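Local structure of GRMZM2G135359 pseudokinase (6CPY) at residues A[26-38]-A[107-121]. The protein is a receptor-like pseudokinase of maize, probably membrane-anchored, whose kinase-fold domain may bind ATP. Numbering follows the deposited sequence.
Sequences VTGVPSLKRSELE and LGYCEEEHPFTRVMV
Arg34 reaches across to the hairpin of 107-121 and gives its NH1 to Thr117 OG1 at 2.7 Å, the oxygen tilted 20° from the guanidinium plane. Thr117 OG1 passes its own proton on to Pro115 O, so the hydroxyl both accepts and donates. The arginine chain gets there by running extended, CG anti to the backbone N (chi1 -167°), with Pro115 CG lying over one guanidinium face, 3.7 Å from CZ. NE turns back to Glu38 OE2 in a salt bridge whose hydrogen bond is weak. A leucine at Arg34 would probably leave Thr117 OG1 without this donor and Glu38 without its charged mate. The backbone N of Arg34, in the first turn of helix 34-40, gives its proton to a water that donates in turn to Glu112 OE1, while Glu112 OE2 accepts a hydrogen bond from His114 N through its anti lone pair. Segment 26-38 runs along strand 106-112, an outermost strand of the five-stranded N-lobe sheet of the kinase fold. Its backbone is pinned there by a single bridge: Tyr109 N donates to Pro30 O (3.1 Å) and, more straightly, Leu32 N to Tyr109 O (2.8 Å, 168° at the hydrogen). Between these bonds Ser31 CA sits over the Tyr109 ring, 4.0 Å from its centroid, a CH-pi contact; Val29 CG2 meets the ring's edge. Further along, Leu37 pushes CD1 against Cys110 CB at a tight 3.5 Å and also touches Val119 CG2, with Ile67 of the adjoining strand 66-72 lying against the same leucine.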
ATOM      1  N   VAL A  26      -5.727  -6.161 -23.324  1.00 60.41           N
ATOM      2  CA  VAL A  26      -5.977  -7.433 -22.651  1.00 61.03           C
ATOM      3  C   VAL A  26      -6.312  -7.271 -21.160  1.00 60.61           C
ATOM      4  O   VAL A  26      -5.875  -8.068 -20.327  1.00 63.45           O
ATOM      5  CB  VAL A  26      -4.781  -8.400 -22.824  1.00 62.18           C
ATOM      6  CG1 VAL A  26      -4.616  -8.775 -24.291  1.00 62.33           C
ATOM      7  CG2 VAL A  26      -3.494  -7.792 -22.274  1.00 62.70           C
ATOM      8  N   THR A  27      -7.108  -6.253 -20.831  1.00 60.25           N
ATOM      9  CA  THR A  27      -7.514  -6.008 -19.439  1.00 58.66           C
ATOM     10  C   THR A  27      -8.730  -5.074 -19.339  1.00 57.79           C
ATOM     11  O   THR A  27      -9.153  -4.506 -20.345  1.00 52.79           O
ATOM     12  CB  THR A  27      -6.339  -5.440 -18.611  1.00 59.23           C
ATOM     13  OG1 THR A  27      -6.706  -5.393 -17.229  1.00 62.72           O
ATOM     14  CG2 THR A  27      -5.956  -4.047 -19.084  1.00 58.28           C
ATOM     15  N   GLY A  28      -9.264  -4.908 -18.120  1.00 59.92           N
ATOM     16  CA  GLY A  28     -10.501  -4.134 -17.871  1.00 57.63           C
ATOM     17  C   GLY A  28     -10.401  -2.769 -17.178  1.00 56.93           C
ATOM     18  O   GLY A  28     -11.354  -2.346 -16.516  1.00 61.39           O
ATOM     19  N   VAL A  29      -9.259  -2.084 -17.307  1.00 47.57           N
ATOM     20  CA  VAL A  29      -9.124  -0.668 -16.919  1.00 42.48           C
ATOM     21  C   VAL A  29      -8.677   0.095 -18.173  1.00 37.45           C
ATOM     22  O   VAL A  29      -8.034  -0.487 -19.033  1.00 35.11           O
ATOM     23  CB  VAL A  29      -8.111  -0.435 -15.767  1.00 43.52           C
ATOM     24  CG1 VAL A  29      -8.421  -1.340 -14.581  1.00 44.91           C
ATOM     25  CG2 VAL A  29      -6.668  -0.628 -16.217  1.00 43.57           C
ATOM     26  N   PRO A  30      -8.987   1.399 -18.265  1.00 34.54           N
ATOM     27  CA  PRO A  30      -8.734   2.050 -19.547  1.00 34.08           C
ATOM     28  C   PRO A  30      -7.270   2.279 -19.909  1.00 33.27           C
ATOM     29  O   PRO A  30      -6.425   2.563 -19.046  1.00 29.11           O
ATOM     30  CB  PRO A  30      -9.449   3.396 -19.407  1.00 34.30           C
ATOM     31  CG  PRO A  30      -9.485   3.661 -17.947  1.00 34.88           C
ATOM     32  CD  PRO A  30      -9.643   2.309 -17.310  1.00 34.24           C
ATOM     33  N   SER A  31      -6.996   2.164 -21.205  1.00 31.75           N
ATOM     34  CA  SER A  31      -5.760   2.656 -21.787  1.00 32.67           C
ATOM     35  C   SER A  31      -5.893   4.158 -21.996  1.00 33.10           C
ATOM     36  O   SER A  31      -6.905   4.638 -22.519  1.00 36.55           O
ATOM     37  CB  SER A  31      -5.501   1.951 -23.122  1.00 35.60           C
ATOM     38  OG  SER A  31      -4.339   2.447 -23.749  1.00 34.71           O
ATOM     39  N   LEU A  32      -4.888   4.909 -21.568  1.00 30.56           N
ATOM     40  CA  LEU A  32      -4.866   6.340 -21.772  1.00 31.20           C
ATOM     41  C   LEU A  32      -3.805   6.700 -22.800  1.00 31.48           C
ATOM     42  O   LEU A  32      -2.732   6.101 -22.836  1.00 29.28           O
ATOM     43  CB  LEU A  32      -4.601   7.060 -20.454  1.00 33.10           C
ATOM     44  CG  LEU A  32      -5.727   6.865 -19.433  1.00 35.97           C
ATOM     45  CD1 LEU A  32      -5.272   7.239 -18.032  1.00 37.99           C
ATOM     46  CD2 LEU A  32      -6.953   7.667 -19.837  1.00 38.60           C
ATOM     47  N   LYS A  33      -4.106   7.680 -23.643  1.00 30.48           N
ATOM     48  CA  LYS A  33      -3.111   8.178 -24.597  1.00 32.66           C
ATOM     49  C   LYS A  33      -2.021   8.925 -23.868  1.00 29.08           C
ATOM     50  O   LYS A  33      -2.297   9.621 -22.892  1.00 27.89           O
ATOM     51  CB  LYS A  33      -3.770   9.113 -25.618  1.00 33.87           C
ATOM     52  CG  LYS A  33      -4.778   8.413 -26.512  1.00 38.20           C
ATOM     53  CD  LYS A  33      -5.343   9.373 -27.553  1.00 42.27           C
ATOM     54  CE  LYS A  33      -6.106   8.644 -28.646  1.00 45.47           C
ATOM     55  NZ  LYS A  33      -7.459   8.211 -28.201  1.00 48.66           N
ATOM     56  N   ARG A  34      -0.777   8.829 -24.335  1.00 29.83           N
ATOM     57  CA  ARG A  34       0.274   9.647 -23.728  1.00 29.71           C
ATOM     58  C   ARG A  34      -0.074  11.140 -23.793  1.00 28.94           C
ATOM     59  O   ARG A  34       0.192  11.881 -22.857  1.00 28.43           O
ATOM     60  CB  ARG A  34       1.648   9.411 -24.354  1.00 31.42           C
ATOM     61  CG  ARG A  34       2.766  10.027 -23.505  1.00 33.22           C
ATOM     62  CD  ARG A  34       4.090  10.134 -24.222  1.00 36.77           C
ATOM     63  NE  ARG A  34       4.941  11.178 -23.637  1.00 39.09           N
ATOM     64  CZ  ARG A  34       5.818  11.002 -22.653  1.00 37.72           C
ATOM     65  NH1 ARG A  34       6.001   9.812 -22.092  1.00 41.90           N
ATOM     66  NH2 ARG A  34       6.526  12.027 -22.227  1.00 37.02           N
ATOM     67  N   SER A  35      -0.669  11.579 -24.896  1.00 27.71           N
ATOM     68  CA  SER A  35      -1.022  12.988 -25.031  1.00 28.15           C
ATOM     69  C   SER A  35      -1.955  13.443 -23.902  1.00 27.98           C
ATOM     70  O   SER A  35      -1.786  14.534 -23.358  1.00 29.27           O
ATOM     71  CB  SER A  35      -1.670  13.264 -26.383  1.00 26.46           C
ATOM     72  OG  SER A  35      -2.853  12.520 -26.555  1.00 27.45           O
ATOM     73  N   GLU A  36      -2.925  12.605 -23.547  1.00 29.68           N
ATOM     74  CA  GLU A  36      -3.824  12.917 -22.420  1.00 31.60           C
ATOM     75  C   GLU A  36      -3.077  13.031 -21.080  1.00 30.03           C
ATOM     76  O   GLU A  36      -3.359  13.913 -20.264  1.00 29.37           O
ATOM     77  CB  GLU A  36      -4.941  11.875 -22.321  1.00 34.17           C
ATOM     78  CG  GLU A  36      -6.013  12.219 -21.284  1.00 40.33           C
ATOM     79  CD  GLU A  36      -7.211  11.274 -21.294  1.00 43.90           C
ATOM     80  OE1 GLU A  36      -7.180  10.265 -22.029  1.00 49.04           O
ATOM     81  OE2 GLU A  36      -8.191  11.544 -20.554  1.00 49.30           O
ATOM     82  N   LEU A  37      -2.132  12.132 -20.846  1.00 29.51           N
ATOM     83  CA  LEU A  37      -1.344  12.166 -19.618  1.00 30.24           C
ATOM     84  C   LEU A  37      -0.350  13.316 -19.565  1.00 30.56           C
ATOM     85  O   LEU A  37      -0.089  13.869 -18.485  1.00 29.20           O
ATOM     86  CB  LEU A  37      -0.642  10.823 -19.407  1.00 31.44           C
ATOM     87  CG  LEU A  37      -1.639   9.720 -19.022  1.00 32.08           C
ATOM     88  CD1 LEU A  37      -0.905   8.412 -18.763  1.00 32.14           C
ATOM     89  CD2 LEU A  37      -2.455  10.114 -17.793  1.00 32.10           C
ATOM     90  N   GLU A  38       0.195  13.684 -20.723  1.00 31.74           N
ATOM     91  CA  GLU A  38       1.056  14.856 -20.822  1.00 33.40           C
ATOM     92  C   GLU A  38       0.301  16.090 -20.346  1.00 32.25           C
ATOM     93  O   GLU A  38       0.817  16.865 -19.559  1.00 33.12           O
ATOM     94  CB  GLU A  38       1.521  15.081 -22.267  1.00 36.17           C
ATOM     95  CG  GLU A  38       2.518  14.063 -22.787  1.00 39.90           C
ATOM     96  CD  GLU A  38       2.614  14.066 -24.306  1.00 43.19           C
ATOM     97  OE1 GLU A  38       2.259  15.097 -24.921  1.00 46.24           O
ATOM     98  OE2 GLU A  38       3.030  13.039 -24.893  1.00 45.09           O
ATOM     99  N   LEU A 107      -6.361   3.139 -11.942  1.00 23.64           N
ATOM    100  CA  LEU A 107      -7.389   3.839 -12.725  1.00 23.92           C
ATOM    101  C   LEU A 107      -7.156   3.803 -14.239  1.00 25.42           C
ATOM    102  O   LEU A 107      -8.044   4.177 -15.013  1.00 25.22           O
ATOM    103  CB  LEU A 107      -7.451   5.308 -12.312  1.00 26.36           C
ATOM    104  CG  LEU A 107      -7.813   5.574 -10.850  1.00 26.70           C
ATOM    105  CD1 LEU A 107      -7.769   7.077 -10.556  1.00 28.26           C
ATOM    106  CD2 LEU A 107      -9.171   4.972 -10.524  1.00 27.79           C
ATOM    107  N   GLY A 108      -5.957   3.409 -14.649  1.00 23.65           N
ATOM    108  CA  GLY A 108      -5.618   3.345 -16.063  1.00 24.42           C
ATOM    109  C   GLY A 108      -4.167   3.004 -16.288  1.00 24.19           C
ATOM    110  O   GLY A 108      -3.403   2.806 -15.344  1.00 23.69           O
ATOM    111  N   TYR A 109      -3.772   2.913 -17.552  1.00 23.40           N
ATOM    112  CA  TYR A 109      -2.379   2.647 -17.871  1.00 24.76           C
ATOM    113  C   TYR A 109      -2.053   3.313 -19.201  1.00 25.17           C
ATOM    114  O   TYR A 109      -2.961   3.681 -19.941  1.00 24.68           O
ATOM    115  CB  TYR A 109      -2.103   1.149 -17.919  1.00 26.22           C
ATOM    116  CG  TYR A 109      -2.769   0.446 -19.070  1.00 28.49           C
ATOM    117  CD1 TYR A 109      -4.056  -0.047 -18.950  1.00 30.17           C
ATOM    118  CD2 TYR A 109      -2.117   0.303 -20.290  1.00 30.81           C
ATOM    119  CE1 TYR A 109      -4.685  -0.675 -20.016  1.00 32.09           C
ATOM    120  CE2 TYR A 109      -2.739  -0.328 -21.358  1.00 32.74           C
ATOM    121  CZ  TYR A 109      -4.021  -0.817 -21.206  1.00 33.30           C
ATOM    122  OH  TYR A 109      -4.654  -1.454 -22.251  1.00 36.82           O
ATOM    123  N   CYS A 110      -0.772   3.506 -19.472  1.00 24.99           N
ATOM    124  CA  CYS A 110      -0.362   4.064 -20.761  1.00 26.20           C
ATOM    125  C   CYS A 110       0.945   3.436 -21.202  1.00 27.42           C
ATOM    126  O   CYS A 110       1.967   3.486 -20.491  1.00 26.15           O
ATOM    127  CB  CYS A 110      -0.255   5.585 -20.705  1.00 26.03           C
ATOM    128  SG  CYS A 110       0.495   6.337 -22.182  1.00 28.11           S
ATOM    129  N   GLU A 111       0.873   2.801 -22.365  1.00 27.92           N
ATOM    130  CA  GLU A 111       2.020   2.305 -23.074  1.00 30.38           C
ATOM    131  C   GLU A 111       2.082   3.114 -24.355  1.00 30.70           C
ATOM    132  O   GLU A 111       1.091   3.195 -25.098  1.00 31.36           O
ATOM    133  CB  GLU A 111       1.839   0.855 -23.499  1.00 34.68           C
ATOM    134  CG  GLU A 111       1.610  -0.133 -22.398  1.00 37.38           C
ATOM    135  CD  GLU A 111       1.913  -1.535 -22.883  1.00 38.30           C
ATOM    136  OE1 GLU A 111       3.033  -1.994 -22.629  1.00 36.49           O
ATOM    137  OE2 GLU A 111       1.060  -2.137 -23.565  1.00 40.81           O
ATOM    138  N   GLU A 112       3.236   3.689 -24.614  1.00 29.53           N
ATOM    139  CA  GLU A 112       3.465   4.453 -25.838  1.00 29.40           C
ATOM    140  C   GLU A 112       4.911   4.241 -26.174  1.00 30.21           C
ATOM    141  O   GLU A 112       5.752   4.181 -25.273  1.00 30.51           O
ATOM    142  CB  GLU A 112       3.143   5.940 -25.624  1.00 29.87           C
ATOM    143  CG  GLU A 112       3.584   6.877 -26.744  1.00 29.92           C
ATOM    144  CD  GLU A 112       2.961   6.549 -28.078  1.00 30.25           C
ATOM    145  OE1 GLU A 112       1.713   6.455 -28.142  1.00 31.91           O
ATOM    146  OE2 GLU A 112       3.721   6.389 -29.067  1.00 30.96           O
ATOM    147  N   GLU A 113       5.206   4.098 -27.466  1.00 30.78           N
ATOM    148  CA  GLU A 113       6.577   3.836 -27.915  1.00 31.36           C
ATOM    149  C   GLU A 113       7.343   5.105 -28.227  1.00 31.35           C
ATOM    150  O   GLU A 113       8.569   5.107 -28.145  1.00 29.43           O
ATOM    151  CB  GLU A 113       6.585   2.922 -29.146  1.00 35.00           C
ATOM    152  CG  GLU A 113       6.060   1.515 -28.897  1.00 36.85           C
ATOM    153  CD  GLU A 113       6.756   0.835 -27.726  1.00 41.31           C
ATOM    154  OE1 GLU A 113       8.009   0.804 -27.701  1.00 44.08           O
ATOM    155  OE2 GLU A 113       6.041   0.345 -26.822  1.00 42.77           O
ATOM    156  N   HIS A 114       6.636   6.178 -28.587  1.00 29.85           N
ATOM    157  CA  HIS A 114       7.280   7.422 -29.011  1.00 31.56           C
ATOM    158  C   HIS A 114       6.744   8.661 -28.285  1.00 31.11           C
ATOM    159  O   HIS A 114       5.659   9.144 -28.629  1.00 32.79           O
ATOM    160  CB  HIS A 114       7.088   7.592 -30.527  1.00 31.67           C
ATOM    161  CG  HIS A 114       7.375   6.350 -31.307  1.00 31.68           C
ATOM    162  ND1 HIS A 114       6.389   5.604 -31.914  1.00 32.14           N
ATOM    163  CD2 HIS A 114       8.541   5.712 -31.565  1.00 32.73           C
ATOM    164  CE1 HIS A 114       6.934   4.559 -32.513  1.00 32.45           C
ATOM    165  NE2 HIS A 114       8.239   4.602 -32.316  1.00 32.57           N
ATOM    166  N   PRO A 115       7.463   9.178 -27.285  1.00 30.35           N
ATOM    167  CA  PRO A 115       8.674   8.574 -26.728  1.00 29.36           C
ATOM    168  C   PRO A 115       8.336   7.416 -25.797  1.00 28.94           C
ATOM    169  O   PRO A 115       7.162   7.196 -25.483  1.00 26.85           O
ATOM    170  CB  PRO A 115       9.292   9.716 -25.934  1.00 29.80           C
ATOM    171  CG  PRO A 115       8.121  10.514 -25.490  1.00 30.88           C
ATOM    172  CD  PRO A 115       7.121  10.432 -26.594  1.00 30.21           C
ATOM    173  N   PHE A 116       9.357   6.700 -25.345  1.00 28.84           N
ATOM    174  CA  PHE A 116       9.119   5.455 -24.622  1.00 28.64           C
ATOM    175  C   PHE A 116       8.404   5.735 -23.297  1.00 27.62           C
ATOM    176  O   PHE A 116       8.873   6.540 -22.494  1.00 26.60           O
ATOM    177  CB  PHE A 116      10.409   4.695 -24.369  1.00 29.32           C
ATOM    178  CG  PHE A 116      10.179   3.365 -23.732  1.00 29.28           C
ATOM    179  CD1 PHE A 116       9.756   2.296 -24.497  1.00 31.50           C
ATOM    180  CD2 PHE A 116      10.316   3.205 -22.368  1.00 30.98           C
ATOM    181  CE1 PHE A 116       9.502   1.065 -23.915  1.00 31.77           C
ATOM    182  CE2 PHE A 116      10.071   1.972 -21.774  1.00 30.10           C
ATOM    183  CZ  PHE A 116       9.664   0.913 -22.553  1.00 30.80           C
ATOM    184  N   THR A 117       7.263   5.077 -23.105  1.00 26.79           N
ATOM    185  CA  THR A 117       6.390   5.323 -21.956  1.00 25.96           C
ATOM    186  C   THR A 117       5.844   4.003 -21.425  1.00 25.60           C
ATOM    187  O   THR A 117       5.252   3.227 -22.166  1.00 24.53           O
ATOM    188  CB  THR A 117       5.179   6.182 -22.375  1.00 26.37           C
ATOM    189  OG1 THR A 117       5.628   7.336 -23.100  1.00 25.82           O
ATOM    190  CG2 THR A 117       4.351   6.613 -21.164  1.00 26.23           C
ATOM    191  N   ARG A 118       6.035   3.755 -20.135  1.00 25.53           N
ATOM    192  CA  ARG A 118       5.370   2.641 -19.485  1.00 24.62           C
ATOM    193  C   ARG A 118       4.900   3.148 -18.138  1.00 24.23           C
ATOM    194  O   ARG A 118       5.699   3.282 -17.212  1.00 24.13           O
ATOM    195  CB  ARG A 118       6.324   1.454 -19.320  1.00 26.13           C
ATOM    196  CG  ARG A 118       6.686   0.735 -20.612  1.00 26.85           C
ATOM    197  CD  ARG A 118       5.486   0.016 -21.200  1.00 27.00           C
ATOM    198  NE  ARG A 118       5.819  -0.778 -22.372  1.00 29.15           N
ATOM    199  CZ  ARG A 118       6.076  -0.284 -23.586  1.00 29.85           C
ATOM    200  NH1 ARG A 118       6.079   1.025 -23.811  1.00 28.48           N
ATOM    201  NH2 ARG A 118       6.364  -1.117 -24.583  1.00 32.58           N
ATOM    202  N   VAL A 119       3.625   3.510 -18.058  1.00 24.79           N
ATOM    203  CA  VAL A 119       3.076   4.054 -16.810  1.00 24.16           C
ATOM    204  C   VAL A 119       1.802   3.363 -16.367  1.00 23.45           C
ATOM    205  O   VAL A 119       1.074   2.735 -17.158  1.00 21.64           O
ATOM    206  CB  VAL A 119       2.835   5.597 -16.832  1.00 27.59           C
ATOM    207  CG1 VAL A 119       3.979   6.369 -17.479  1.00 26.68           C
ATOM    208  CG2 VAL A 119       1.494   5.955 -17.420  1.00 28.70           C
ATOM    209  N   MET A 120       1.524   3.524 -15.077  1.00 22.60           N
ATOM    210  CA  MET A 120       0.309   3.063 -14.448  1.00 22.82           C
ATOM    211  C   MET A 120      -0.256   4.246 -13.696  1.00 22.00           C
ATOM    212  O   MET A 120       0.490   5.003 -13.067  1.00 23.12           O
ATOM    213  CB  MET A 120       0.604   1.891 -13.495  1.00 24.87           C
ATOM    214  CG  MET A 120       1.012   0.641 -14.261  1.00 26.45           C
ATOM    215  SD  MET A 120       1.333  -0.786 -13.215  1.00 28.59           S
ATOM    216  CE  MET A 120       2.293  -1.800 -14.348  1.00 29.47           C
ATOM    217  N   VAL A 121      -1.565   4.420 -13.806  1.00 20.82           N
ATOM    218  CA  VAL A 121      -2.252   5.581 -13.272  1.00 21.68           C
ATOM    219  C   VAL A 121      -3.058   5.154 -12.045  1.00 21.62           C
ATOM    220  O   VAL A 121      -3.938   4.302 -12.138  1.00 21.86           O
ATOM    221  CB  VAL A 121      -3.198   6.194 -14.322  1.00 21.96           C
ATOM    222  CG1 VAL A 121      -3.949   7.398 -13.756  1.00 22.46           C
ATOM    223  CG2 VAL A 121      -2.434   6.548 -15.582  1.00 23.54           C
TER
HETATM  224  O   HOH W   1      -0.309   7.016 -26.495  1.00 34.46           O